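PDB 3QLI: coenzyme A transferase from Yersinia pestis, which belongs to the acetyl-CoA hydrolase/transferase family and probably transfers coenzyme A from an acyl-CoA to a carboxylic acid, as expected of an acetate or 4-hydroxybutyrate CoA-transferase. Local coordinates for residues Glu50-Leu54 against Phe176-Val180; Ser167-Arg171 against Glu190-Ile194. One frame throughout, in Å; residues are numbered along the deposited sequence.

Interaction 1: Glu50-Leu54 against Phe176-Val180; sequences EPPAL and FIVEV
Glu179 drives its carboxylate into the first turn of helix 52-63, lying against CG and CD of Pro52 and the methyl of Ala53 and accepting from the backbone amides of Ala53 and Leu54. The host is the parallel, Rossmann-like sheet of the N-terminal domain: strand 175-180 carries the acid, and the helix packs on one face of that sheet. Pro51 stands at the N-cap position, where a proline cannot supply a side-chain acceptor, and the strand provides a carboxylate instead. Both oxygens are used. OE2 of Glu179 accepts from Ala53 N through its syn lone pair, 3.0 Å away and nearly straight at 167°. OE1 of Glu179 takes Leu54 N at 2.9 Å, also on the syn side but 18° out of the carboxylate plane. With CG anti to the residue's own backbone nitrogen (chi1 177°) and the chain extended beyond it, the acid spans the gap from strand to helix. A negative group at the positive end of a helix should be favoured electrostatically, and this would tend to keep Glu179 ionised despite its burial. Asn205 adds a further hydrogen bond to OE2 through ND2.

Apolar atoms close round the acid. Pro51 CB rests 3.8 Å from CB of Glu179, while the Pro52 ring brings CD to 3.3 Å from OE2 of Glu179. Leu54 runs antiparallel to the glutamate side chain and passes on to Ile177, two residues back on the same side of the strand; Val203 of the neighbouring strand and Ala32 also line this leucine. Pro51 sits about 12 Å, side chain to side chain, from Glu76, a coenzyme A-binding residue. At the hydrophobic end, CD1 of Leu54 meets CG2 of Ile177 at 3.7 Å.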
loop_
_atom_site.group_PDB
_atom_site.type_symbol
_atom_site.label_atom_id
_atom_site.label_comp_id
_atom_site.label_asym_id
_atom_site.label_seq_id
_atom_site.Cartn_x
_atom_site.Cartn_y
_atom_site.Cartn_z
ATOM N N GLU A 50 -21.186 3.376 19.020
ATOM C CA GLU A 50 -22.038 2.199 19.204
ATOM C C GLU A 50 -23.192 2.607 20.116
ATOM O O GLU A 50 -22.978 3.261 21.134
ATOM C CB GLU A 50 -21.239 1.045 19.818
ATOM C CG GLU A 50 -20.018 0.621 19.002
ATOM C CD GLU A 50 -19.191 -0.462 19.679
ATOM O OE1 GLU A 50 -19.324 -0.645 20.905
ATOM O OE2 GLU A 50 -18.400 -1.129 18.981
ATOM N N PRO A 51 -24.415 2.227 19.753
ATOM C CA PRO A 51 -25.594 2.665 20.518
ATOM C C PRO A 51 -26.035 1.673 21.614
ATOM O O PRO A 51 -26.572 0.618 21.297
ATOM C CB PRO A 51 -26.668 2.817 19.430
ATOM C CG PRO A 51 -26.286 1.803 18.401
ATOM C CD PRO A 51 -24.780 1.659 18.443
ATOM N N PRO A 52 -25.806 2.016 22.894
ATOM C CA PRO A 52 -26.010 1.041 23.977
ATOM C C PRO A 52 -27.437 0.542 24.144
ATOM O O PRO A 52 -27.607 -0.638 24.430
ATOM C CB PRO A 52 -25.566 1.802 25.240
ATOM C CG PRO A 52 -25.607 3.267 24.847
ATOM C CD PRO A 52 -25.199 3.265 23.393
ATOM N N ALA A 53 -28.438 1.393 23.980
ATOM C CA ALA A 53 -29.808 0.931 24.192
ATOM C C ALA A 53 -30.271 0.015 23.058
ATOM O O ALA A 53 -30.937 -1.007 23.287
ATOM C CB ALA A 53 -30.762 2.114 24.376
ATOM N N LEU A 54 -29.904 0.377 21.832
ATOM C CA LEU A 54 -30.243 -0.432 20.660
ATOM C C LEU A 54 -29.506 -1.763 20.715
ATOM O O LEU A 54 -30.082 -2.804 20.413
ATOM C CB LEU A 54 -29.905 0.313 19.354
ATOM C CG LEU A 54 -30.786 1.527 19.042
ATOM C CD1 LEU A 54 -30.266 2.299 17.813
ATOM C CD2 LEU A 54 -32.248 1.109 18.824
ATOM N N PHE A 176 -31.982 2.902 8.616
ATOM C CA PHE A 176 -31.075 3.621 9.500
ATOM C C PHE A 176 -31.807 3.934 10.800
ATOM O O PHE A 176 -32.839 4.613 10.788
ATOM C CB PHE A 176 -30.607 4.909 8.819
ATOM C CG PHE A 176 -29.672 5.746 9.647
ATOM C CD1 PHE A 176 -28.709 5.156 10.460
ATOM C CD2 PHE A 176 -29.743 7.133 9.595
ATOM C CE1 PHE A 176 -27.829 5.933 11.208
ATOM C CE2 PHE A 176 -28.871 7.918 10.353
ATOM C CZ PHE A 176 -27.913 7.317 11.149
ATOM N N ILE A 177 -31.286 3.419 11.909
ATOM C CA ILE A 177 -31.914 3.586 13.219
ATOM C C ILE A 177 -30.981 4.399 14.098
ATOM O O ILE A 177 -29.816 4.026 14.267
ATOM C CB ILE A 177 -32.120 2.222 13.912
ATOM C CG1 ILE A 177 -32.838 1.252 12.968
ATOM C CG2 ILE A 177 -32.865 2.396 15.245
ATOM C CD1 ILE A 177 -33.037 -0.144 13.564
ATOM N N VAL A 178 -31.469 5.507 14.661
ATOM C CA VAL A 178 -30.599 6.336 15.499
ATOM C C VAL A 178 -30.950 6.256 16.981
ATOM O O VAL A 178 -32.101 6.037 17.360
ATOM C CB VAL A 178 -30.611 7.814 15.069
ATOM C CG1 VAL A 178 -30.268 7.941 13.591
ATOM C CG2 VAL A 178 -31.958 8.439 15.371
ATOM N N GLU A 179 -29.930 6.435 17.807
ATOM C CA GLU A 179 -30.103 6.553 19.240
ATOM C C GLU A 179 -29.654 7.955 19.633
ATOM O O GLU A 179 -28.458 8.267 19.631
ATOM C CB GLU A 179 -29.274 5.487 19.953
ATOM C CG GLU A 179 -29.320 5.561 21.480
ATOM C CD GLU A 179 -28.915 4.242 22.119
ATOM O OE1 GLU A 179 -29.184 3.184 21.500
ATOM O OE2 GLU A 179 -28.335 4.251 23.231
ATOM N N VAL A 180 -30.632 8.804 19.929
ATOM C CA VAL A 180 -30.395 10.181 20.315
ATOM C C VAL A 180 -29.804 10.221 21.722
ATOM O O VAL A 180 -30.291 9.550 22.643
ATOM C CB VAL A 180 -31.714 11.003 20.262
ATOM C CG1 VAL A 180 -31.567 12.351 21.004
ATOM C CG2 VAL A 180 -32.160 11.209 18.818
#

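Interaction 2: Ser167-Arg171 against Glu190-Ile194; sequences SRIAR and EAAAI
NH2 of Arg171 reaches the carbonyl O of Ala193 at 2.8 Å, a weak bond because the N-H is bent to 126°, although the oxygen lies in the guanidinium plane. Here the last turn of helix 166-172 meets the chain leading into strand 193-195, which pairs antiparallel with strand 156-158 to form a two-stranded ribbon. The other terminal nitrogen, NH1 of Arg171, lies between two carbonyls: Ser167 O of its own helix, four residues back, at 2.9 Å, and Ala191 O across the contact at 3.0 Å. NH1 sits too close to a neighbouring atom in the model, so its place, and with it both bonds, is less sure. Extended from CG to NE, the arginine carries its head across to the loop, where CB of Ala191 lies over one face, 3.6 Å above the plane and toward the rim.

Ser167 packs through its CB, 3.8 Å from CB of Ala191, while its hydroxyl bonds to Asn163. The same asparagine uses ND2 to hold Glu190 O, and the Glu190 carboxylate forms a salt bridge with Arg315. The guanidinium is thus met by backbone carbonyls and no carboxylate across this contact, so the attraction depends on the path of the main chain.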
loop_
_atom_site.group_PDB
_atom_site.type_symbol
_atom_site.label_atom_id
_atom_site.label_comp_id
_atom_site.label_asym_id
_atom_site.label_seq_id
_atom_site.Cartn_x
_atom_site.Cartn_y
_atom_site.Cartn_z
ATOM N N SER A 167 -20.997 7.864 7.823
ATOM C CA SER A 167 -21.730 8.852 7.024
ATOM C C SER A 167 -22.224 8.297 5.683
ATOM O O SER A 167 -23.247 8.742 5.154
ATOM C CB SER A 167 -20.893 10.126 6.813
ATOM O OG SER A 167 -19.702 9.838 6.100
ATOM N N ARG A 168 -21.499 7.333 5.129
ATOM C CA ARG A 168 -21.964 6.642 3.922
ATOM C C ARG A 168 -23.037 5.586 4.227
ATOM O O ARG A 168 -24.079 5.519 3.561
ATOM C CB ARG A 168 -20.785 5.961 3.213
ATOM C CG ARG A 168 -21.183 4.981 2.098
ATOM C CD ARG A 168 -21.811 5.698 0.918
ATOM N NE ARG A 168 -22.206 4.776 -0.157
ATOM C CZ ARG A 168 -21.386 4.309 -1.094
ATOM N NH1 ARG A 168 -20.102 4.655 -1.100
ATOM N NH2 ARG A 168 -21.850 3.476 -2.022
ATOM N N ILE A 169 -22.778 4.753 5.227
ATOM C CA ILE A 169 -23.648 3.604 5.458
ATOM C C ILE A 169 -24.986 4.042 6.051
ATOM O O ILE A 169 -25.993 3.368 5.848
ATOM C CB ILE A 169 -22.991 2.534 6.344
ATOM C CG1 ILE A 169 -21.665 2.088 5.721
ATOM C CG2 ILE A 169 -23.942 1.332 6.524
ATOM C CD1 ILE A 169 -21.792 1.705 4.236
ATOM N N ALA A 170 -24.997 5.168 6.769
ATOM C CA ALA A 170 -26.255 5.730 7.289
ATOM C C ALA A 170 -27.215 6.011 6.144
ATOM O O ALA A 170 -28.439 5.905 6.291
ATOM C CB ALA A 170 -25.996 7.006 8.096
ATOM N N ARG A 171 -26.644 6.360 4.998
ATOM C CA ARG A 171 -27.414 6.676 3.803
ATOM C C ARG A 171 -27.607 5.456 2.904
ATOM O O ARG A 171 -28.676 5.279 2.320
ATOM C CB ARG A 171 -26.750 7.825 3.028
ATOM C CG ARG A 171 -26.708 9.121 3.849
ATOM C CD ARG A 171 -25.751 10.144 3.304
ATOM N NE ARG A 171 -26.016 11.464 3.879
ATOM C CZ ARG A 171 -25.541 11.901 5.046
ATOM N NH1 ARG A 171 -24.759 11.123 5.807
ATOM N NH2 ARG A 171 -25.853 13.129 5.453
ATOM N N GLU A 190 -18.406 16.798 6.738
ATOM C CA GLU A 190 -18.945 16.382 5.455
ATOM C C GLU A 190 -19.856 15.193 5.669
ATOM O O GLU A 190 -19.393 14.130 6.114
ATOM C CB GLU A 190 -17.831 16.002 4.485
ATOM C CG GLU A 190 -18.377 15.398 3.194
ATOM C CD GLU A 190 -17.298 14.989 2.212
ATOM O OE1 GLU A 190 -16.101 14.945 2.589
ATOM O OE2 GLU A 190 -17.659 14.712 1.050
ATOM N N ALA A 191 -21.143 15.389 5.367
ATOM C CA ALA A 191 -22.165 14.360 5.537
ATOM C C ALA A 191 -22.302 13.940 7.003
ATOM O O ALA A 191 -22.823 12.856 7.309
ATOM C CB ALA A 191 -21.865 13.146 4.641
ATOM N N ALA A 192 -21.849 14.798 7.911
ATOM C CA ALA A 192 -21.946 14.497 9.343
ATOM C C ALA A 192 -23.369 14.694 9.849
ATOM O O ALA A 192 -23.771 14.078 10.826
ATOM C CB ALA A 192 -20.981 15.350 10.152
ATOM N N ALA A 193 -24.115 15.567 9.184
ATOM C CA ALA A 193 -25.496 15.849 9.563
ATOM C C ALA A 193 -26.476 15.027 8.725
ATOM O O ALA A 193 -26.355 14.962 7.501
ATOM C CB ALA A 193 -25.785 17.345 9.402
ATOM N N ILE A 194 -27.443 14.390 9.374
ATOM C CA ILE A 194 -28.421 13.591 8.636
ATOM C C ILE A 194 -29.821 14.084 8.933
ATOM O O ILE A 194 -30.199 14.188 10.100
ATOM C CB ILE A 194 -28.402 12.106 9.054
ATOM C CG1 ILE A 194 -26.978 11.613 9.323
ATOM C CG2 ILE A 194 -29.154 11.252 8.013
ATOM C CD1 ILE A 194 -26.103 11.588 8.113
#

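How the interactions relate
Strand 175-180 joins the two sites: it supplies Ile177 and Glu179 to interaction 1, while its Phe176 packs against interaction 2; it follows helix 166-172 in the chain and precedes strand 193-195. The centres lie about 15 Å apart, and the segments touch where CB of Phe176 packs 3.5 Å from O of Ala170 and its ring reaches Ile194. Interaction 1 is buried between a helix and the central sheet; interaction 2 is only partly buried, between a short helix and the loop leading into the two-stranded ribbon. Their polarity is reversed. In the core an acid accepts from helix amides with good geometry, whereas nearer the surface a basic group donates to carbonyls through bent or less certain bonds.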